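Local coordinates for protein sucrose 6(F)-phosphate phosphorylase (Thermoanaerobacterium thermosaccharolyticum DSM 571, PDB 6S9V) that is a phosphorylase of the alpha-amylase family, built on a closed barrel of eight parallel strands surrounded by helices, at residues E248-Y261 with E265-F277. Residues are numbered along the deposited sequence; the frame is centred on the assembly and turned at random. Where two conformers were deposited one is given.
Sequences ELLLEVHSQFEVQY and ERGFLIYDFILPF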
ATOM      1  N   GLU A 248       5.637  14.353  -3.313  1.00 22.67           N
ATOM      2  CA  GLU A 248       5.163  14.092  -1.958  1.00 23.93           C
ATOM      3  C   GLU A 248       5.422  12.623  -1.621  1.00 22.56           C
ATOM      4  O   GLU A 248       5.324  11.761  -2.496  1.00 21.72           O
ATOM      5  CB  GLU A 248       3.669  14.384  -1.824  1.00 27.57           C
ATOM      6  CG  GLU A 248       3.257  15.834  -2.071  1.00 35.29           C
ATOM      7  CD  GLU A 248       3.264  16.692  -0.810  1.00 42.22           C
ATOM      8  OE1 GLU A 248       3.611  16.177   0.278  1.00 42.03           O
ATOM      9  OE2 GLU A 248       2.915  17.889  -0.918  1.00 46.36           O
ATOM     10  N   LEU A 249       5.767  12.348  -0.365  1.00 21.53           N
ATOM     11  CA  LEU A 249       6.069  10.991   0.082  1.00 20.58           C
ATOM     12  C   LEU A 249       4.861  10.383   0.784  1.00 20.32           C
ATOM     13  O   LEU A 249       4.190  11.047   1.577  1.00 21.50           O
ATOM     14  CB  LEU A 249       7.270  10.967   1.033  1.00 22.89           C
ATOM     15  CG  LEU A 249       8.606  11.461   0.465  1.00 26.99           C
ATOM     16  CD1 LEU A 249       9.718  11.313   1.495  1.00 30.42           C
ATOM     17  CD2 LEU A 249       8.979  10.745  -0.818  1.00 27.48           C
ATOM     18  N   LEU A 250       4.593   9.113   0.480  1.00 20.12           N
ATOM     19  CA  LEU A 250       3.562   8.316   1.142  1.00 18.43           C
ATOM     20  C   LEU A 250       4.276   7.162   1.836  1.00 19.51           C
ATOM     21  O   LEU A 250       4.885   6.315   1.173  1.00 19.84           O
ATOM     22  CB  LEU A 250       2.534   7.811   0.127  1.00 17.04           C
ATOM     23  CG  LEU A 250       1.460   6.829   0.577  1.00 19.10           C
ATOM     24  CD1 LEU A 250       0.710   7.300   1.806  1.00 21.30           C
ATOM     25  CD2 LEU A 250       0.504   6.593  -0.593  1.00 19.86           C
ATOM     26  N   LEU A 251       4.257   7.159   3.165  1.00 20.66           N
ATOM     27  CA  LEU A 251       4.982   6.162   3.941  1.00 21.05           C
ATOM     28  C   LEU A 251       4.115   4.934   4.170  1.00 20.69           C
ATOM     29  O   LEU A 251       2.957   5.052   4.571  1.00 20.98           O
ATOM     30  CB  LEU A 251       5.436   6.729   5.285  1.00 21.28           C
ATOM     31  CG  LEU A 251       6.489   7.834   5.250  1.00 27.02           C
ATOM     32  CD1 LEU A 251       6.115   9.011   4.383  1.00 33.11           C
ATOM     33  CD2 LEU A 251       6.773   8.282   6.694  1.00 28.96           C
ATOM     34  N   GLU A 252       4.689   3.757   3.923  1.00 19.24           N
ATOM     35  CA  GLU A 252       4.029   2.486   4.203  1.00 19.07           C
ATOM     36  C   GLU A 252       4.616   1.905   5.480  1.00 18.96           C
ATOM     37  O   GLU A 252       5.757   1.437   5.482  1.00 19.76           O
ATOM     38  CB  GLU A 252       4.206   1.502   3.054  1.00 21.49           C
ATOM     39  CG  GLU A 252       3.647   0.110   3.368  1.00 24.40           C
ATOM     40  CD  GLU A 252       4.728  -0.951   3.555  1.00 28.98           C
ATOM     41  OE1 GLU A 252       5.708  -0.961   2.790  1.00 28.16           O
ATOM     42  OE2 GLU A 252       4.605  -1.767   4.494  1.00 32.80           O
ATOM     43  N   VAL A 253       3.832   1.921   6.555  1.00 19.64           N
ATOM     44  CA  VAL A 253       4.273   1.439   7.858  1.00 20.45           C
ATOM     45  C   VAL A 253       3.138   0.601   8.432  1.00 20.11           C
ATOM     46  O   VAL A 253       2.054   1.127   8.710  1.00 21.02           O
ATOM     47  CB  VAL A 253       4.633   2.586   8.817  1.00 21.90           C
ATOM     48  CG1 VAL A 253       5.028   2.064  10.206  1.00 22.19           C
ATOM     49  CG2 VAL A 253       5.761   3.425   8.235  1.00 22.64           C
ATOM     50  N   HIS A 254       3.379  -0.697   8.594  1.00 20.16           N
ATOM     51  CA  HIS A 254       2.485  -1.574   9.340  1.00 20.72           C
ATOM     52  C   HIS A 254       2.988  -1.597  10.780  1.00 20.60           C
ATOM     53  O   HIS A 254       4.025  -2.196  11.074  1.00 22.23           O
ATOM     54  CB  HIS A 254       2.465  -2.969   8.731  1.00 21.13           C
ATOM     55  CG  HIS A 254       1.793  -3.024   7.397  1.00 19.28           C
ATOM     56  ND1 HIS A 254       0.441  -2.816   7.239  1.00 18.44           N
ATOM     57  CD2 HIS A 254       2.292  -3.226   6.155  1.00 18.66           C
ATOM     58  CE1 HIS A 254       0.129  -2.923   5.959  1.00 18.69           C
ATOM     59  NE2 HIS A 254       1.234  -3.175   5.281  1.00 18.25           N
ATOM     60  N   SER A 255       2.261  -0.940  11.678  1.00 20.41           N
ATOM     61  CA  SER A 255       2.689  -0.839  13.065  0.54 21.83           C
ATOM     62  C   SER A 255       1.473  -0.553  13.937  1.00 21.26           C
ATOM     63  O   SER A 255       0.354  -0.396  13.447  1.00 20.48           O
ATOM     64  CB  SER A 255       3.754   0.250  13.238  0.54 23.19           C
ATOM     65  OG  SER A 255       4.170   0.331  14.589  0.54 25.46           O
ATOM     66  N   GLN A 256       1.709  -0.473  15.243  1.00 23.10           N
ATOM     67  CA  GLN A 256       0.665  -0.042  16.159  1.00 30.49           C
ATOM     68  C   GLN A 256       0.246   1.378  15.800  1.00 24.23           C
ATOM     69  O   GLN A 256       1.019   2.145  15.224  1.00 22.02           O
ATOM     70  CB  GLN A 256       1.154  -0.104  17.606  1.00 49.73           C
ATOM     71  CG  GLN A 256       1.588  -1.480  18.068  1.00 72.50           C
ATOM     72  CD  GLN A 256       2.049  -1.489  19.515  1.00 93.03           C
ATOM     73  OE1 GLN A 256       2.350  -0.441  20.089  1.00100.40           O
ATOM     74  NE2 GLN A 256       2.109  -2.675  20.113  1.00 99.74           N
ATOM     75  N   PHE A 257      -1.003   1.724  16.135  1.00 23.05           N
ATOM     76  CA  PHE A 257      -1.585   2.956  15.617  1.00 23.01           C
ATOM     77  C   PHE A 257      -0.840   4.190  16.120  1.00 22.86           C
ATOM     78  O   PHE A 257      -0.821   5.219  15.436  1.00 21.66           O
ATOM     79  CB  PHE A 257      -3.077   3.026  15.970  1.00 24.30           C
ATOM     80  CG  PHE A 257      -3.354   3.425  17.386  1.00 26.73           C
ATOM     81  CD1 PHE A 257      -3.444   4.760  17.740  1.00 29.65           C
ATOM     82  CD2 PHE A 257      -3.547   2.464  18.365  1.00 26.12           C
ATOM     83  CE1 PHE A 257      -3.699   5.125  19.046  1.00 29.98           C
ATOM     84  CE2 PHE A 257      -3.810   2.826  19.671  1.00 27.82           C
ATOM     85  CZ  PHE A 257      -3.886   4.156  20.011  1.00 28.94           C
ATOM     86  N   GLU A 258      -0.209   4.108  17.294  1.00 23.25           N
ATOM     87  CA  GLU A 258       0.517   5.265  17.822  1.00 24.69           C
ATOM     88  C   GLU A 258       1.653   5.691  16.896  1.00 22.81           C
ATOM     89  O   GLU A 258       1.966   6.883  16.800  1.00 23.11           O
ATOM     90  CB  GLU A 258       1.071   4.944  19.218  1.00 28.99           C
ATOM     91  CG  GLU A 258       0.004   4.711  20.296  1.00 35.39           C
ATOM     92  CD  GLU A 258      -0.398   3.236  20.474  1.00 40.89           C
ATOM     93  OE1 GLU A 258      -0.160   2.397  19.565  1.00 38.03           O
ATOM     94  OE2 GLU A 258      -0.951   2.917  21.550  1.00 45.10           O
ATOM     95  N   VAL A 259       2.296   4.735  16.223  1.00 20.96           N
ATOM     96  CA  VAL A 259       3.373   5.064  15.293  1.00 20.76           C
ATOM     97  C   VAL A 259       2.822   5.787  14.074  1.00 18.95           C
ATOM     98  O   VAL A 259       3.329   6.840  13.666  1.00 20.16           O
ATOM     99  CB  VAL A 259       4.133   3.786  14.893  1.00 23.18           C
ATOM    100  CG1 VAL A 259       5.037   4.051  13.697  1.00 22.03           C
ATOM    101  CG2 VAL A 259       4.912   3.245  16.084  1.00 27.83           C
ATOM    102  N   GLN A 260       1.770   5.232  13.478  1.00 18.33           N
ATOM    103  CA  GLN A 260       1.107   5.867  12.342  1.00 18.42           C
ATOM    104  C   GLN A 260       0.600   7.259  12.701  1.00 19.36           C
ATOM    105  O   GLN A 260       0.791   8.220  11.947  1.00 21.01           O
ATOM    106  CB  GLN A 260      -0.050   4.984  11.880  1.00 18.20           C
ATOM    107  CG  GLN A 260       0.400   3.717  11.185  1.00 21.10           C
ATOM    108  CD  GLN A 260       0.517   3.921   9.694  1.00 22.38           C
ATOM    109  OE1 GLN A 260       1.520   4.432   9.206  1.00 22.02           O
ATOM    110  NE2 GLN A 260      -0.528   3.556   8.962  1.00 24.08           N
ATOM    111  N   TYR A 261      -0.058   7.389  13.851  1.00 19.05           N
ATOM    112  CA  TYR A 261      -0.620   8.684  14.222  1.00 21.74           C
ATOM    113  C   TYR A 261       0.471   9.726  14.442  1.00 21.42           C
ATOM    114  O   TYR A 261       0.302  10.899  14.086  1.00 20.59           O
ATOM    115  CB  TYR A 261      -1.485   8.544  15.465  1.00 23.99           C
ATOM    116  CG  TYR A 261      -2.868   7.966  15.214  1.00 25.44           C
ATOM    117  CD1 TYR A 261      -3.116   7.087  14.157  1.00 25.08           C
ATOM    118  CD2 TYR A 261      -3.922   8.295  16.050  1.00 26.41           C
ATOM    119  CE1 TYR A 261      -4.399   6.557  13.949  1.00 24.34           C
ATOM    120  CE2 TYR A 261      -5.186   7.771  15.857  1.00 25.71           C
ATOM    121  CZ  TYR A 261      -5.425   6.909  14.813  1.00 25.84           C
ATOM    122  OH  TYR A 261      -6.710   6.422  14.654  1.00 28.19           O
ATOM    123  N   GLU A 265       0.864  13.197  12.672  1.00 20.54           N
ATOM    124  CA  GLU A 265       0.979  14.392  13.508  1.00 22.96           C
ATOM    125  C   GLU A 265       2.214  15.206  13.138  1.00 23.13           C
ATOM    126  O   GLU A 265       2.219  16.439  13.273  1.00 22.63           O
ATOM    127  CB  GLU A 265       1.000  13.978  14.984  1.00 26.59           C
ATOM    128  CG  GLU A 265       0.855  15.122  15.985  1.00 34.32           C
ATOM    129  CD  GLU A 265       2.167  15.827  16.298  1.00 41.58           C
ATOM    130  OE1 GLU A 265       3.228  15.164  16.272  1.00 44.62           O
ATOM    131  OE2 GLU A 265       2.136  17.046  16.581  1.00 41.76           O
ATOM    132  N   ARG A 266       3.271  14.542  12.685  1.00 23.36           N
ATOM    133  CA  ARG A 266       4.496  15.209  12.274  1.00 24.38           C
ATOM    134  C   ARG A 266       4.499  15.610  10.807  1.00 23.21           C
ATOM    135  O   ARG A 266       5.518  16.121  10.326  1.00 24.41           O
ATOM    136  CB  ARG A 266       5.696  14.312  12.587  1.00 26.50           C
ATOM    137  CG  ARG A 266       5.943  14.206  14.083  1.00 32.41           C
ATOM    138  CD  ARG A 266       7.189  13.422  14.421  1.00 37.26           C
ATOM    139  NE  ARG A 266       7.493  13.530  15.847  1.00 38.55           N
ATOM    140  CZ  ARG A 266       8.652  13.178  16.395  1.00 39.93           C
ATOM    141  NH1 ARG A 266       9.626  12.694  15.639  1.00 40.28           N
ATOM    142  NH2 ARG A 266       8.842  13.328  17.699  1.00 41.48           N
ATOM    143  N   GLY A 267       3.376  15.454  10.108  1.00 21.79           N
ATOM    144  CA  GLY A 267       3.248  15.955   8.753  1.00 21.51           C
ATOM    145  C   GLY A 267       3.575  14.987   7.641  1.00 21.76           C
ATOM    146  O   GLY A 267       3.821  15.434   6.513  1.00 22.07           O
ATOM    147  N   PHE A 268       3.607  13.685   7.919  1.00 20.24           N
ATOM    148  CA  PHE A 268       3.846  12.666   6.906  1.00 20.57           C
ATOM    149  C   PHE A 268       2.536  12.025   6.459  1.00 20.27           C
ATOM    150  O   PHE A 268       1.663  11.731   7.283  1.00 20.69           O
ATOM    151  CB  PHE A 268       4.794  11.576   7.428  1.00 21.87           C
ATOM    152  CG  PHE A 268       6.184  12.073   7.718  1.00 21.17           C
ATOM    153  CD1 PHE A 268       7.128  12.167   6.707  1.00 21.61           C
ATOM    154  CD2 PHE A 268       6.546  12.437   9.000  1.00 21.12           C
ATOM    155  CE1 PHE A 268       8.405  12.627   6.974  1.00 23.30           C
ATOM    156  CE2 PHE A 268       7.821  12.897   9.271  1.00 24.10           C
ATOM    157  CZ  PHE A 268       8.749  12.993   8.253  1.00 25.57           C
ATOM    158  N   LEU A 269       2.407  11.809   5.153  1.00 20.28           N
ATOM    159  CA  LEU A 269       1.286  11.042   4.622  1.00 20.87           C
ATOM    160  C   LEU A 269       1.447   9.558   4.942  1.00 19.48           C
ATOM    161  O   LEU A 269       2.539   8.999   4.829  1.00 18.86           O
ATOM    162  CB  LEU A 269       1.174  11.231   3.108  1.00 23.40           C
ATOM    163  CG  LEU A 269       0.843  12.648   2.626  1.00 25.12           C
ATOM    164  CD1 LEU A 269       1.103  12.808   1.140  1.00 24.04           C
ATOM    165  CD2 LEU A 269      -0.616  12.945   2.932  1.00 27.07           C
ATOM    166  N   ILE A 270       0.341   8.929   5.338  1.00 19.29           N
ATOM    167  CA  ILE A 270       0.322   7.519   5.703  1.00 18.70           C
ATOM    168  C   ILE A 270      -0.837   6.820   5.005  1.00 18.01           C
ATOM    169  O   ILE A 270      -1.753   7.445   4.469  1.00 17.70           O
ATOM    170  CB  ILE A 270       0.208   7.302   7.229  1.00 19.57           C
ATOM    171  CG1 ILE A 270      -1.107   7.892   7.753  1.00 18.88           C
ATOM    172  CG2 ILE A 270       1.410   7.914   7.947  1.00 22.19           C
ATOM    173  CD1 ILE A 270      -1.434   7.501   9.183  1.00 19.35           C
ATOM    174  N   TYR A 271      -0.797   5.489   5.064  1.00 17.82           N
ATOM    175  CA  TYR A 271      -1.906   4.659   4.636  1.00 18.42           C
ATOM    176  C   TYR A 271      -2.833   4.379   5.810  1.00 18.89           C
ATOM    177  O   TYR A 271      -2.380   4.143   6.934  1.00 19.82           O
ATOM    178  CB  TYR A 271      -1.420   3.323   4.086  1.00 18.85           C
ATOM    179  CG  TYR A 271      -0.843   3.371   2.700  1.00 19.58           C
ATOM    180  CD1 TYR A 271      -1.673   3.471   1.590  1.00 19.37           C
ATOM    181  CD2 TYR A 271       0.525   3.281   2.497  1.00 20.99           C
ATOM    182  CE1 TYR A 271      -1.151   3.496   0.313  1.00 22.23           C
ATOM    183  CE2 TYR A 271       1.058   3.309   1.226  1.00 22.79           C
ATOM    184  CZ  TYR A 271       0.214   3.412   0.136  1.00 24.23           C
ATOM    185  OH  TYR A 271       0.735   3.443  -1.132  1.00 25.47           O
ATOM    186  N   ASP A 272      -4.126   4.344   5.534  1.00 17.47           N
ATOM    187  CA  ASP A 272      -5.101   3.953   6.546  1.00 17.74           C
ATOM    188  C   ASP A 272      -5.155   2.427   6.570  1.00 17.86           C
ATOM    189  O   ASP A 272      -5.890   1.803   5.810  1.00 18.43           O
ATOM    190  CB  ASP A 272      -6.464   4.562   6.249  1.00 19.64           C
ATOM    191  CG  ASP A 272      -7.433   4.399   7.408  1.00 20.01           C
ATOM    192  OD1 ASP A 272      -7.255   3.444   8.191  1.00 20.71           O
ATOM    193  OD2 ASP A 272      -8.355   5.233   7.550  1.00 19.99           O
ATOM    194  N   PHE A 273      -4.348   1.821   7.439  1.00 19.04           N
ATOM    195  CA  PHE A 273      -4.305   0.365   7.561  1.00 18.42           C
ATOM    196  C   PHE A 273      -5.262  -0.176   8.618  1.00 19.00           C
ATOM    197  O   PHE A 273      -5.273  -1.390   8.866  1.00 21.39           O
ATOM    198  CB  PHE A 273      -2.876  -0.090   7.862  1.00 16.74           C
ATOM    199  CG  PHE A 273      -1.942  -0.036   6.658  1.00 17.53           C
ATOM    200  CD1 PHE A 273      -2.356  -0.471   5.397  1.00 18.63           C
ATOM    201  CD2 PHE A 273      -0.656   0.457   6.797  1.00 18.11           C
ATOM    202  CE1 PHE A 273      -1.496  -0.428   4.308  1.00 18.97           C
ATOM    203  CE2 PHE A 273       0.211   0.506   5.712  1.00 18.89           C
ATOM    204  CZ  PHE A 273      -0.205   0.068   4.467  1.00 19.57           C
ATOM    205  N   ILE A 274      -6.066   0.683   9.233  1.00 16.72           N
ATOM    206  CA  ILE A 274      -7.058   0.266  10.224  1.00 18.46           C
ATOM    207  C   ILE A 274      -8.431   0.116   9.577  1.00 18.93           C
ATOM    208  O   ILE A 274      -9.214  -0.766   9.966  1.00 18.36           O
ATOM    209  CB  ILE A 274      -7.096   1.267  11.387  1.00 19.38           C
ATOM    210  CG1 ILE A 274      -5.801   1.184  12.198  1.00 18.59           C
ATOM    211  CG2 ILE A 274      -8.285   1.013  12.301  1.00 20.93           C
ATOM    212  CD1 ILE A 274      -5.549   2.386  13.078  1.00 18.11           C
ATOM    213  N   LEU A 275      -8.740   0.968   8.600  1.00 19.71           N
ATOM    214  CA  LEU A 275     -10.057   0.927   7.972  1.00 19.56           C
ATOM    215  C   LEU A 275     -10.380  -0.400   7.289  1.00 18.55           C
ATOM    216  O   LEU A 275     -11.553  -0.809   7.333  1.00 18.61           O
ATOM    217  CB  LEU A 275     -10.175   2.066   6.956  1.00 20.29           C
ATOM    218  CG  LEU A 275     -11.566   2.354   6.398  1.00 22.17           C
ATOM    219  CD1 LEU A 275     -12.495   2.938   7.443  1.00 20.83           C
ATOM    220  CD2 LEU A 275     -11.455   3.278   5.188  1.00 22.75           C
ATOM    221  N   PRO A 276      -9.450  -1.081   6.609  1.00 17.54           N
ATOM    222  CA  PRO A 276      -9.853  -2.319   5.899  1.00 17.42           C
ATOM    223  C   PRO A 276     -10.493  -3.352   6.819  1.00 18.66           C
ATOM    224  O   PRO A 276     -11.583  -3.861   6.519  1.00 20.04           O
ATOM    225  CB  PRO A 276      -8.536  -2.806   5.271  1.00 17.68           C
ATOM    226  CG  PRO A 276      -7.706  -1.540   5.123  1.00 18.90           C
ATOM    227  CD  PRO A 276      -8.050  -0.717   6.337  1.00 18.51           C
ATOM    228  N   PHE A 277      -9.847  -3.668   7.942  1.00 18.30           N
ATOM    229  CA  PHE A 277     -10.445  -4.582   8.913  1.00 19.54           C
ATOM    230  C   PHE A 277     -11.686  -3.974   9.552  1.00 19.81           C
ATOM    231  O   PHE A 277     -12.687  -4.669   9.765  1.00 19.59           O
ATOM    232  CB  PHE A 277      -9.419  -4.942   9.996  1.00 20.37           C
ATOM    233  CG  PHE A 277      -9.935  -5.923  11.024  1.00 22.85           C
ATOM    234  CD1 PHE A 277     -10.752  -5.503  12.071  1.00 23.00           C
ATOM    235  CD2 PHE A 277      -9.591  -7.258  10.949  1.00 24.59           C
ATOM    236  CE1 PHE A 277     -11.234  -6.418  13.011  1.00 23.57           C
ATOM    237  CE2 PHE A 277     -10.062  -8.175  11.879  1.00 23.50           C
ATOM    238  CZ  PHE A 277     -10.875  -7.762  12.910  1.00 22.36           C
TER
HETATM  239  O   HOH W   1       4.585  12.855   3.590  1.00 25.12           O
HETATM  240  O   HOH W   2       1.486   3.859   6.575  1.00 15.60           O
HETATM  241  O   HOH W   3      -2.992   2.553  10.138  1.00 20.34           O
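L251 N donates to L269 O at 3.0 Å, a nearly straight bond and the one direct backbone link between two adjacent strands of the barrel, 248-251 and 269-271. Two waters bridge backbone groups where the strands draw apart. Water 1 gives a proton to L249 O and takes one from L269 N. Water 2 is held four ways, donating to L251 O and Q260 OE1 and accepting from V253 N and Y271 N, so L251 O and Y271 N, left apart as the chains diverge, are joined through water, together with V253 N of the loop that follows.

Q260, reaching inward from helix 257-265, suits this buried seam because an amide both accepts and donates. Its OE1 accepts one proton of water 2 at 2.7 Å, while NE2 gives one to water 3, which also accepts from F273 N, and makes a weak, bent bond (119°) to Y271 O. A bend at chi2 (-91°) carries the amide toward Y271 O and the two waters. I270 supplies apolar cover, its CD1 lying 3.6 Å from Q260 O.

L250 lays CG over one face of the Y271 ring, a CH-pi contact. Farther along, the H254 and F273 rings stack face to face, centroids 3.9 Å apart and planes at 29°, with H254 CE1 over the phenyl centre; D317 accepts from H254 ND1. D272 OD1 caps the following helix by accepting from I274 N and L275 N.

This beta-alpha-beta crossover is thus closed by leucines laid against aromatic rings, by I270 beside Q260 and by the H254-F273 stack, while several of its backbone polar groups are satisfied through ordered water and one glutamine, consistent with these waters being part of the fold.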